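Local coordinates for succinoglycan biosynthesis protein (Bacillus cereus ATCC 14579, PDB 3B55), which is of uncertain function but binds a calcium ion and belongs to the erythromycin esterase-like family, at residues M171-V176 with L281-A286; N182-Y187 with Q257-I262; K204-V209 with E225-D230; K211-F216 with E263-M268. The protein carries 1 engineered substitution. All coordinates share one frame; numbering follows the deposited sequence.

Interaction 1: residues M171-V176 with L281-A286; sequences MDIQSV and LKHDIA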
# COMPACT_ATOMS: atom_id res chain seq x y z
N MSE A 171 4.33 -5.28 -0.43
CA MSE A 171 5.48 -4.45 -0.15
C MSE A 171 5.86 -4.38 1.33
O MSE A 171 6.92 -3.87 1.68
CB MSE A 171 5.25 -3.04 -0.70
CG MSE A 171 4.21 -2.24 0.06
SE MSE A 171 3.95 -0.47 -0.69
CE MSE A 171 2.19 -0.10 0.04
N ASP A 172 5.00 -4.91 2.21
CA ASP A 172 5.28 -4.85 3.64
C ASP A 172 6.19 -5.98 4.13
O ASP A 172 6.25 -7.05 3.52
CB ASP A 172 3.98 -4.86 4.45
CG ASP A 172 4.12 -4.11 5.75
OD1 ASP A 172 5.27 -3.83 6.15
OD2 ASP A 172 3.09 -3.82 6.39
N ILE A 173 6.86 -5.74 5.25
CA ILE A 173 7.80 -6.70 5.84
C ILE A 173 7.64 -6.90 7.35
O ILE A 173 8.63 -6.84 8.08
CB ILE A 173 9.25 -6.26 5.59
CG1 ILE A 173 9.43 -4.83 6.09
CG2 ILE A 173 9.59 -6.38 4.12
CD1 ILE A 173 10.86 -4.35 6.10
N GLN A 174 6.43 -7.15 7.82
CA GLN A 174 6.23 -7.35 9.25
C GLN A 174 6.68 -8.76 9.61
O GLN A 174 6.70 -9.14 10.79
CB GLN A 174 4.75 -7.13 9.59
CG GLN A 174 4.16 -5.90 8.91
CD GLN A 174 3.36 -5.03 9.86
OE1 GLN A 174 3.90 -4.47 10.81
NE2 GLN A 174 2.06 -4.91 9.59
N SER A 175 7.05 -9.53 8.59
CA SER A 175 7.51 -10.90 8.78
C SER A 175 8.08 -11.47 7.48
O SER A 175 7.89 -10.92 6.40
CB SER A 175 6.35 -11.79 9.25
OG SER A 175 5.39 -11.94 8.22
N VAL A 176 8.80 -12.57 7.61
CA VAL A 176 9.41 -13.26 6.48
C VAL A 176 9.16 -14.74 6.71
O VAL A 176 10.01 -15.44 7.28
CB VAL A 176 10.92 -13.03 6.42
CG1 VAL A 176 11.51 -13.81 5.25
CG2 VAL A 176 11.22 -11.54 6.28
N LEU A 281 11.66 4.75 9.46
CA LEU A 281 12.30 5.26 8.26
C LEU A 281 12.62 4.06 7.39
O LEU A 281 12.31 4.04 6.21
CB LEU A 281 13.59 6.01 8.61
CG LEU A 281 14.40 6.52 7.41
CD1 LEU A 281 13.60 7.60 6.68
CD2 LEU A 281 15.74 7.06 7.87
N LYS A 282 13.23 3.04 8.00
CA LYS A 282 13.60 1.84 7.28
C LYS A 282 12.36 1.09 6.82
O LYS A 282 12.38 0.46 5.77
CB LYS A 282 14.45 0.91 8.16
CG LYS A 282 15.83 1.46 8.53
CD LYS A 282 16.68 0.36 9.16
CE LYS A 282 17.96 0.90 9.79
NZ LYS A 282 17.71 1.50 11.13
N HIS A 283 11.29 1.14 7.61
CA HIS A 283 10.08 0.44 7.23
C HIS A 283 9.57 0.92 5.88
O HIS A 283 9.40 0.12 4.97
CB HIS A 283 8.96 0.62 8.26
CG HIS A 283 7.70 -0.12 7.92
ND1 HIS A 283 6.45 0.46 8.00
CD2 HIS A 283 7.50 -1.38 7.46
CE1 HIS A 283 5.53 -0.41 7.61
NE2 HIS A 283 6.14 -1.53 7.27
N ASP A 284 9.35 2.22 5.74
CA ASP A 284 8.83 2.72 4.47
C ASP A 284 9.86 2.81 3.36
O ASP A 284 9.50 2.92 2.19
CB ASP A 284 8.13 4.06 4.67
CG ASP A 284 6.63 3.89 4.93
OD1 ASP A 284 6.25 2.88 5.57
OD2 ASP A 284 5.82 4.74 4.50
N ILE A 285 11.14 2.77 3.70
CA ILE A 285 12.16 2.77 2.67
C ILE A 285 11.98 1.42 1.97
O ILE A 285 11.93 1.34 0.75
CB ILE A 285 13.58 2.89 3.27
CG1 ILE A 285 13.89 4.37 3.52
CG2 ILE A 285 14.61 2.25 2.34
CD1 ILE A 285 15.30 4.64 4.01
N ALA A 286 11.83 0.36 2.77
CA ALA A 286 11.63 -0.99 2.25
C ALA A 286 10.36 -1.10 1.39
O ALA A 286 10.40 -1.67 0.30
CB ALA A 286 11.57 -1.99 3.41

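Interaction 2: residues N182-Y187 with Q257-I262; sequences NNIIEY and QNARII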
# COMPACT_ATOMS: atom_id res chain seq x y z
N ASN A 182 11.89 -20.91 1.04
CA ASN A 182 11.80 -22.06 0.14
C ASN A 182 11.95 -21.66 -1.32
O ASN A 182 12.35 -22.49 -2.14
CB ASN A 182 10.47 -22.81 0.33
CG ASN A 182 10.39 -23.51 1.68
OD1 ASN A 182 11.38 -24.03 2.18
ND2 ASN A 182 9.19 -23.54 2.25
N ASN A 183 11.63 -20.42 -1.66
CA ASN A 183 11.79 -19.98 -3.05
C ASN A 183 13.28 -19.92 -3.38
O ASN A 183 13.71 -20.32 -4.46
CB ASN A 183 11.18 -18.59 -3.28
CG ASN A 183 9.67 -18.64 -3.40
OD1 ASN A 183 9.10 -19.65 -3.82
ND2 ASN A 183 9.01 -17.53 -3.05
N ILE A 184 14.06 -19.41 -2.44
CA ILE A 184 15.50 -19.30 -2.61
C ILE A 184 16.12 -20.70 -2.60
O ILE A 184 16.96 -21.02 -3.45
CB ILE A 184 16.14 -18.46 -1.49
CG1 ILE A 184 15.57 -17.03 -1.53
CG2 ILE A 184 17.67 -18.44 -1.63
CD1 ILE A 184 15.98 -16.18 -0.34
N ILE A 185 15.71 -21.52 -1.64
CA ILE A 185 16.21 -22.88 -1.53
C ILE A 185 15.95 -23.67 -2.82
O ILE A 185 16.85 -24.30 -3.38
CB ILE A 185 15.53 -23.63 -0.34
CG1 ILE A 185 16.09 -23.12 0.99
CG2 ILE A 185 15.73 -25.13 -0.47
CD1 ILE A 185 17.57 -23.43 1.20
N GLU A 186 14.71 -23.62 -3.28
CA GLU A 186 14.30 -24.33 -4.49
C GLU A 186 15.02 -23.93 -5.76
O GLU A 186 15.35 -24.78 -6.59
CB GLU A 186 12.79 -24.19 -4.69
CG GLU A 186 11.97 -25.03 -3.73
CD GLU A 186 12.34 -26.50 -3.81
OE1 GLU A 186 12.28 -27.06 -4.93
OE2 GLU A 186 12.70 -27.09 -2.77
N TYR A 187 15.29 -22.63 -5.91
CA TYR A 187 15.96 -22.13 -7.11
C TYR A 187 17.44 -22.50 -7.17
O TYR A 187 18.00 -22.67 -8.25
CB TYR A 187 15.81 -20.61 -7.18
CG TYR A 187 16.33 -20.01 -8.47
CD1 TYR A 187 15.51 -19.92 -9.60
CD2 TYR A 187 17.63 -19.52 -8.56
CE1 TYR A 187 15.99 -19.36 -10.79
CE2 TYR A 187 18.11 -18.96 -9.73
CZ TYR A 187 17.29 -18.88 -10.85
OH TYR A 187 17.77 -18.32 -12.00
N GLN A 257 15.19 -10.59 -5.14
CA GLN A 257 14.29 -9.73 -4.39
C GLN A 257 13.82 -10.43 -3.12
O GLN A 257 13.71 -9.80 -2.06
CB GLN A 257 13.09 -9.33 -5.24
CG GLN A 257 12.14 -8.39 -4.52
CD GLN A 257 12.81 -7.10 -4.06
OE1 GLN A 257 12.20 -6.30 -3.35
NE2 GLN A 257 14.06 -6.89 -4.46
N ASN A 258 13.54 -11.73 -3.23
CA ASN A 258 13.11 -12.52 -2.08
C ASN A 258 14.20 -12.44 -1.01
O ASN A 258 13.89 -12.36 0.18
CB ASN A 258 12.89 -13.98 -2.49
CG ASN A 258 11.58 -14.19 -3.22
OD1 ASN A 258 10.55 -14.49 -2.60
ND2 ASN A 258 11.59 -14.02 -4.54
N ALA A 259 15.46 -12.48 -1.43
CA ALA A 259 16.58 -12.40 -0.48
C ALA A 259 16.63 -10.98 0.07
O ALA A 259 16.93 -10.76 1.25
CB ALA A 259 17.89 -12.73 -1.18
N ARG A 260 16.33 -10.01 -0.78
CA ARG A 260 16.32 -8.61 -0.39
C ARG A 260 15.31 -8.38 0.74
O ARG A 260 15.52 -7.54 1.61
CB ARG A 260 15.94 -7.74 -1.58
CG ARG A 260 16.16 -6.27 -1.33
CD ARG A 260 17.64 -5.95 -1.41
NE ARG A 260 17.93 -4.60 -0.92
CZ ARG A 260 18.07 -4.30 0.37
NH1 ARG A 260 17.95 -5.25 1.29
NH2 ARG A 260 18.31 -3.05 0.74
N ILE A 261 14.22 -9.14 0.73
CA ILE A 261 13.20 -9.00 1.76
C ILE A 261 13.76 -9.38 3.14
O ILE A 261 13.43 -8.74 4.14
CB ILE A 261 11.97 -9.88 1.45
CG1 ILE A 261 11.29 -9.37 0.17
CG2 ILE A 261 11.00 -9.88 2.62
CD1 ILE A 261 10.68 -7.98 0.29
N ILE A 262 14.58 -10.43 3.18
CA ILE A 262 15.19 -10.89 4.42
C ILE A 262 16.10 -9.81 5.00
O ILE A 262 16.13 -9.61 6.22
CB ILE A 262 16.01 -12.18 4.19
CG1 ILE A 262 15.16 -13.22 3.47
CG2 ILE A 262 16.49 -12.73 5.53
CD1 ILE A 262 15.93 -14.44 3.02

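Interaction 3: residues K204-V209 with E225-D230; sequences KGLIPV and EKYVLD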
# COMPACT_ATOMS: atom_id res chain seq x y z
N LYS A 204 18.23 -21.65 7.64
CA LYS A 204 17.63 -22.53 8.63
C LYS A 204 17.59 -21.84 9.99
O LYS A 204 16.68 -22.07 10.79
CB LYS A 204 18.41 -23.84 8.70
CG LYS A 204 17.64 -25.02 9.28
CD LYS A 204 18.37 -26.32 8.94
CE LYS A 204 17.84 -27.47 9.74
NZ LYS A 204 18.06 -27.20 11.18
N GLY A 205 18.58 -21.00 10.25
CA GLY A 205 18.63 -20.28 11.50
C GLY A 205 17.79 -19.02 11.44
O GLY A 205 17.26 -18.55 12.44
N LEU A 206 17.64 -18.47 10.24
CA LEU A 206 16.85 -17.25 10.04
C LEU A 206 15.35 -17.47 10.10
O LEU A 206 14.61 -16.61 10.58
CB LEU A 206 17.21 -16.63 8.69
CG LEU A 206 18.45 -15.75 8.63
CD1 LEU A 206 18.86 -15.54 7.18
CD2 LEU A 206 18.17 -14.41 9.33
N ILE A 207 14.89 -18.63 9.63
CA ILE A 207 13.47 -18.95 9.61
C ILE A 207 12.74 -18.73 10.93
O ILE A 207 11.77 -17.97 10.98
CB ILE A 207 13.25 -20.39 9.11
CG1 ILE A 207 13.63 -20.48 7.62
CG2 ILE A 207 11.80 -20.82 9.31
CD1 ILE A 207 13.61 -21.89 7.07
N PRO A 208 13.18 -19.38 12.01
CA PRO A 208 12.51 -19.22 13.31
C PRO A 208 12.50 -17.81 13.92
O PRO A 208 11.63 -17.51 14.73
CB PRO A 208 13.23 -20.23 14.20
CG PRO A 208 14.61 -20.25 13.62
CD PRO A 208 14.32 -20.30 12.14
N VAL A 209 13.46 -16.96 13.56
CA VAL A 209 13.49 -15.61 14.13
C VAL A 209 12.83 -14.53 13.28
O VAL A 209 12.68 -13.39 13.73
CB VAL A 209 14.93 -15.17 14.45
CG1 VAL A 209 15.53 -16.09 15.51
CG2 VAL A 209 15.78 -15.16 13.19
N GLU A 225 22.39 -8.65 14.89
CA GLU A 225 23.46 -8.26 14.00
C GLU A 225 24.04 -9.44 13.22
O GLU A 225 24.46 -9.28 12.07
CB GLU A 225 24.57 -7.56 14.78
CG GLU A 225 25.56 -6.88 13.87
CD GLU A 225 26.53 -6.00 14.60
OE1 GLU A 225 26.13 -5.41 15.62
OE2 GLU A 225 27.70 -5.89 14.15
N LYS A 226 24.07 -10.61 13.85
CA LYS A 226 24.58 -11.80 13.19
C LYS A 226 23.61 -12.23 12.10
O LYS A 226 24.01 -12.71 11.04
CB LYS A 226 24.76 -12.93 14.20
CG LYS A 226 25.02 -14.28 13.57
CD LYS A 226 23.82 -15.21 13.69
CE LYS A 226 24.12 -16.60 13.14
NZ LYS A 226 23.06 -17.59 13.48
N TYR A 227 22.32 -12.06 12.37
CA TYR A 227 21.29 -12.43 11.41
C TYR A 227 21.31 -11.42 10.28
O TYR A 227 21.08 -11.77 9.12
CB TYR A 227 19.92 -12.49 12.09
CG TYR A 227 19.77 -13.75 12.92
CD1 TYR A 227 19.95 -15.00 12.34
CD2 TYR A 227 19.49 -13.69 14.29
CE1 TYR A 227 19.88 -16.16 13.09
CE2 TYR A 227 19.41 -14.86 15.05
CZ TYR A 227 19.61 -16.09 14.44
OH TYR A 227 19.56 -17.26 15.16
N VAL A 228 21.59 -10.16 10.61
CA VAL A 228 21.66 -9.13 9.58
C VAL A 228 22.79 -9.54 8.63
O VAL A 228 22.69 -9.34 7.41
CB VAL A 228 21.99 -7.75 10.19
CG1 VAL A 228 22.48 -6.80 9.10
CG2 VAL A 228 20.75 -7.20 10.88
N LEU A 229 23.86 -10.10 9.18
CA LEU A 229 24.99 -10.53 8.37
C LEU A 229 24.68 -11.79 7.60
O LEU A 229 25.18 -11.98 6.49
CB LEU A 229 26.22 -10.77 9.24
CG LEU A 229 27.27 -9.68 9.08
CD1 LEU A 229 27.76 -9.62 7.63
CD2 LEU A 229 26.65 -8.36 9.48
N ASP A 230 23.87 -12.67 8.18
CA ASP A 230 23.50 -13.90 7.49
C ASP A 230 22.70 -13.55 6.24
O ASP A 230 22.88 -14.17 5.19
CB ASP A 230 22.67 -14.81 8.40
CG ASP A 230 23.51 -15.50 9.46
OD1 ASP A 230 24.76 -15.35 9.44
OD2 ASP A 230 22.93 -16.20 10.31
O HOH W 1 18.13 -19.31 14.74

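Interaction 4: residues K211-F216 with E263-M268; sequences KDMNTF and EQFTTM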
# COMPACT_ATOMS: atom_id res chain seq x y z
N LYS A 211 9.76 -15.16 11.81
CA LYS A 211 8.35 -15.49 11.69
C LYS A 211 7.44 -14.34 12.13
O LYS A 211 6.25 -14.32 11.81
CB LYS A 211 8.01 -16.78 12.46
CG LYS A 211 8.48 -16.91 13.91
CD LYS A 211 8.07 -18.31 14.41
CE LYS A 211 8.85 -18.78 15.63
NZ LYS A 211 8.47 -18.08 16.89
N ASP A 212 8.01 -13.39 12.87
CA ASP A 212 7.28 -12.20 13.33
C ASP A 212 8.23 -11.24 14.04
O ASP A 212 9.19 -11.66 14.68
CB ASP A 212 6.08 -12.58 14.21
CG ASP A 212 6.46 -13.30 15.49
OD1 ASP A 212 7.07 -12.66 16.37
OD2 ASP A 212 6.14 -14.50 15.60
N MSE A 213 7.94 -9.95 13.92
CA MSE A 213 8.77 -8.90 14.51
C MSE A 213 9.13 -9.10 15.98
O MSE A 213 10.24 -8.79 16.40
CB MSE A 213 8.09 -7.54 14.34
CG MSE A 213 7.85 -7.15 12.90
SE MSE A 213 7.25 -5.33 12.74
CE MSE A 213 5.52 -5.54 13.58
N ASN A 214 8.18 -9.60 16.76
CA ASN A 214 8.41 -9.81 18.18
C ASN A 214 9.53 -10.80 18.45
O ASN A 214 10.32 -10.58 19.36
CB ASN A 214 7.11 -10.26 18.85
CG ASN A 214 6.02 -9.23 18.73
OD1 ASN A 214 4.85 -9.51 18.99
ND2 ASN A 214 6.39 -8.01 18.34
N THR A 215 9.61 -11.87 17.67
CA THR A 215 10.65 -12.86 17.88
C THR A 215 12.02 -12.25 17.62
O THR A 215 12.95 -12.42 18.41
CB THR A 215 10.49 -14.06 16.93
OG1 THR A 215 9.13 -14.51 16.95
CG2 THR A 215 11.40 -15.20 17.38
N PHE A 216 12.15 -11.50 16.53
CA PHE A 216 13.42 -10.89 16.17
C PHE A 216 13.89 -9.75 17.07
O PHE A 216 15.05 -9.70 17.46
CB PHE A 216 13.38 -10.39 14.72
CG PHE A 216 14.74 -10.16 14.14
CD1 PHE A 216 15.39 -11.17 13.44
CD2 PHE A 216 15.40 -8.94 14.33
CE1 PHE A 216 16.67 -10.98 12.94
CE2 PHE A 216 16.68 -8.74 13.84
CZ PHE A 216 17.32 -9.76 13.14
N GLU A 263 16.85 -9.12 4.14
CA GLU A 263 17.72 -8.05 4.60
C GLU A 263 16.88 -6.88 5.11
O GLU A 263 17.23 -6.24 6.11
CB GLU A 263 18.61 -7.54 3.47
CG GLU A 263 19.71 -8.49 3.03
CD GLU A 263 20.60 -7.85 1.97
OE1 GLU A 263 21.47 -7.03 2.34
OE2 GLU A 263 20.41 -8.16 0.78
N GLN A 264 15.79 -6.59 4.41
CA GLN A 264 14.91 -5.49 4.80
C GLN A 264 14.34 -5.75 6.19
O GLN A 264 14.30 -4.85 7.03
CB GLN A 264 13.77 -5.33 3.80
CG GLN A 264 14.18 -4.76 2.44
CD GLN A 264 13.02 -4.74 1.47
OE1 GLN A 264 11.93 -5.20 1.78
NE2 GLN A 264 13.27 -4.22 0.27
N PHE A 265 13.92 -6.99 6.42
CA PHE A 265 13.36 -7.35 7.70
C PHE A 265 14.40 -7.31 8.82
O PHE A 265 14.17 -6.69 9.85
CB PHE A 265 12.71 -8.74 7.62
CG PHE A 265 12.18 -9.24 8.93
CD1 PHE A 265 12.99 -9.95 9.81
CD2 PHE A 265 10.87 -8.96 9.32
CE1 PHE A 265 12.51 -10.36 11.06
CE2 PHE A 265 10.38 -9.36 10.56
CZ PHE A 265 11.21 -10.07 11.43
N THR A 266 15.54 -7.95 8.62
CA THR A 266 16.57 -7.98 9.65
C THR A 266 17.18 -6.61 9.97
O THR A 266 17.39 -6.28 11.14
CB THR A 266 17.72 -8.95 9.27
OG1 THR A 266 18.31 -8.54 8.03
CG2 THR A 266 17.20 -10.37 9.12
N THR A 267 17.46 -5.83 8.94
CA THR A 267 18.05 -4.50 9.13
C THR A 267 17.10 -3.55 9.86
O THR A 267 17.51 -2.85 10.79
CB THR A 267 18.45 -3.88 7.77
OG1 THR A 267 19.57 -4.59 7.23
CG2 THR A 267 18.82 -2.42 7.95
N MSE A 268 15.84 -3.54 9.45
CA MSE A 268 14.85 -2.67 10.08
C MSE A 268 14.71 -2.96 11.58
O MSE A 268 14.57 -2.04 12.38
CB MSE A 268 13.48 -2.85 9.43
CG MSE A 268 12.32 -2.41 10.32
SE MSE A 268 10.54 -2.58 9.56
CE MSE A 268 10.29 -4.50 9.76

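Interaction 1: residues M171-V176 with L281-A286
The imidazole of His283 is met by the segment 171-176 at its edge. OD1 and CG of Asp172 lie there close to the ring plane, and CG1 of Ile173 comes to the same rim, 4.2 Å from His283 CD2. The carboxylate and ring planes are turned 42° against each other. A nearly straight hydrogen bond joins them: His283 NE2 donates to Asp172 OD1 over 2.7 Å, with an N-H...O angle of 166°. The oxygen is met on its syn side, by a donor tilted out of the carboxylate plane. The backbone N of Ile173 reaches the same oxygen from the opposite face, at 2.6 Å from Asp172 OD1. Two donors therefore grip OD1 and fix the rotation of the carboxylate. His283 ND1 is hydrogen-bonded to Tyr320 OH, which holds the ring from its other nitrogen.

CG of His283 stands anti to the backbone N (chi1 -179°), and this carries the ring out to the carboxylate. Beside this polar pair, Ile173 CD1 packs on Ala286 CB at 3.6 Å.

This is a His-carboxylate hydrogen bond in a largely buried contact near the metal site. The side chain of Asp172 is about 6 Å from the bound calcium, which His85 and Glu113 coordinate. Met171 touches Glu113, which is consistent with a second-shell place for this segment. The strand 167-172 is the outermost parallel strand at one side of the mixed sheet. Its end and the turn after it lie against helix 278-298, while Ile173 also touches Gln264 and Met268 of helix 250-268.

Interaction 2: residues N182-Y187 with Q257-I262
Asn258 of helix 250-268 meets Asn183 and Ile184 of helix 178-192, where the two helices pack together in an all-helical part of the chain. The two short helical segments run roughly antiparallel, at 138° between their directions, and their axes approach to 9.9 Å.

Asn258 points toward the other helix. Its OD1 receives a weak hydrogen bond from Asn183 ND2 at 3.4 Å. The two amide planes are 78° apart, almost perpendicular. The firmer polar partner of Asn258 lies one turn back, where its ND2 donates to the carbonyl of Trp254. OD1 also takes a weak bond from Trp116 NE1. The CB of Asn258 lies alongside Ile184 CG1 at 4.2 Å.

Ala259 follows with its small side chain. Ile184 CD1 packs directly on it, 3.8 Å from Ala259 CA and 4.0 Å from Ala259 CB. Ala259 also touches Ser235 and Leu238 of helix 221-240.

Ile262 closes the contact one turn on. Its CG1 branch lies anti to the carbonyl carbon (chi1 -52°) and reaches toward Ile184. The two isoleucines meet tip to tip, with Ile262 CD1 3.8 Å from Ile184 CD1.

Interaction 3: residues K204-V209 with E225-D230
Tyr227 is packed closely on the side where Leu206 and Val209 meet its ring. CG of Tyr227 is anti to the carbonyl carbon (chi1 -76°), which turns the ring toward these two residues. Val209 CG2 stands over the centre of one face, 3.9 Å from the ring centroid and 4° off the ring normal. This is a CH-pi contact, and the two side chains cross at about a right angle. Leu206 comes in obliquely and slides past Tyr227 in the opposite direction, so that Leu206 CD2 is 3.5 Å from Tyr227 CD1. Its other methyl, Leu206 CD1, rests 4.1 Å from Asp230 CB, one turn further along helix 221-240.

The contact joins the segment 204-209, on helix 197-206, to helix 221-240, within a group of helices. Leu206 reaches on to Tyr181 of helix 178-192 and Ile262 of helix 250-268. Phe216 touches both Val209 and Tyr227.

The hydroxyl end of the ring is looser and wetter. One water bridges the segments: it donates to Gly205 O at 2.6 Å and also bonds Tyr227 OH at 2.5 Å. Gly205 O itself stays 3.8 Å from Tyr227 OH. On the ring face opposite Val209, CD of the exposed Lys226 lies 4.0 Å above the plane, offset toward the rim. The lysine chain then runs on to the Asp230 carboxylate, where its ammonium forms a salt bridge within helix 221-240.

Interaction 4: residues K211-F216 with E263-M268
An N-capped short helix, 213-217, packs here on the C-terminal part of helix 250-268, and an offset edge-to-face aromatic pair lies at the centre. The edge of Phe265 is directed at the face of Phe216. Their planes stand 80° apart and their centroids are separated by 5.6 Å. Phe265 CE1 is the atom that leads, 3.8 Å from both CB and CG of Phe216. CG of Phe265 is anti to the backbone N (chi1 176°), which extends the ring across to the short helix.

The same ring meets the start of that helix. The carbonyl carbon of Asp212 lies at the edge of the Phe265 ring, near CZ, and Phe265 CE2 approaches Met213 CG obliquely at 4.1 Å. The far end of Phe216 reaches Thr266, where Phe216 CE1 lies 3.9 Å from Thr266 CG2. Phe216 also touches Lys224 of helix 221-240, and Phe265 touches Val176 in the loop that follows strand 167-172.

Asp212 fixes the first turn of the short helix. Its OD1 accepts from both the backbone N and the hydroxyl of Thr215, which arrive from the same face of the carboxylate. Beside the aromatic pair, Met213 and Met268 meet at their ends. Both methionines are selenomethionines, and Met213 SE is 4.3 Å from Met268 CE.

From the N terminus, the chain leaves strand 167-172 and enters a long run of helices. It returns at helix 278-298, where interaction 1 closes the largest loop. The other three contacts are nested inside that loop. Interaction 2 ties helix 178-192 to helix 250-268, and interaction 3, between helices 197-206 and 221-240, is nested within it. Interaction 4 crosses both: its first segment lies in the loops they close, and its second lies beyond them, on helix 250-268. That helix serves interactions 2 and 4 in turn. Interaction 4 also touches interactions 1 and 3 by packing. Together they tie the helices between 178 and 298 to the edge strand 167-172.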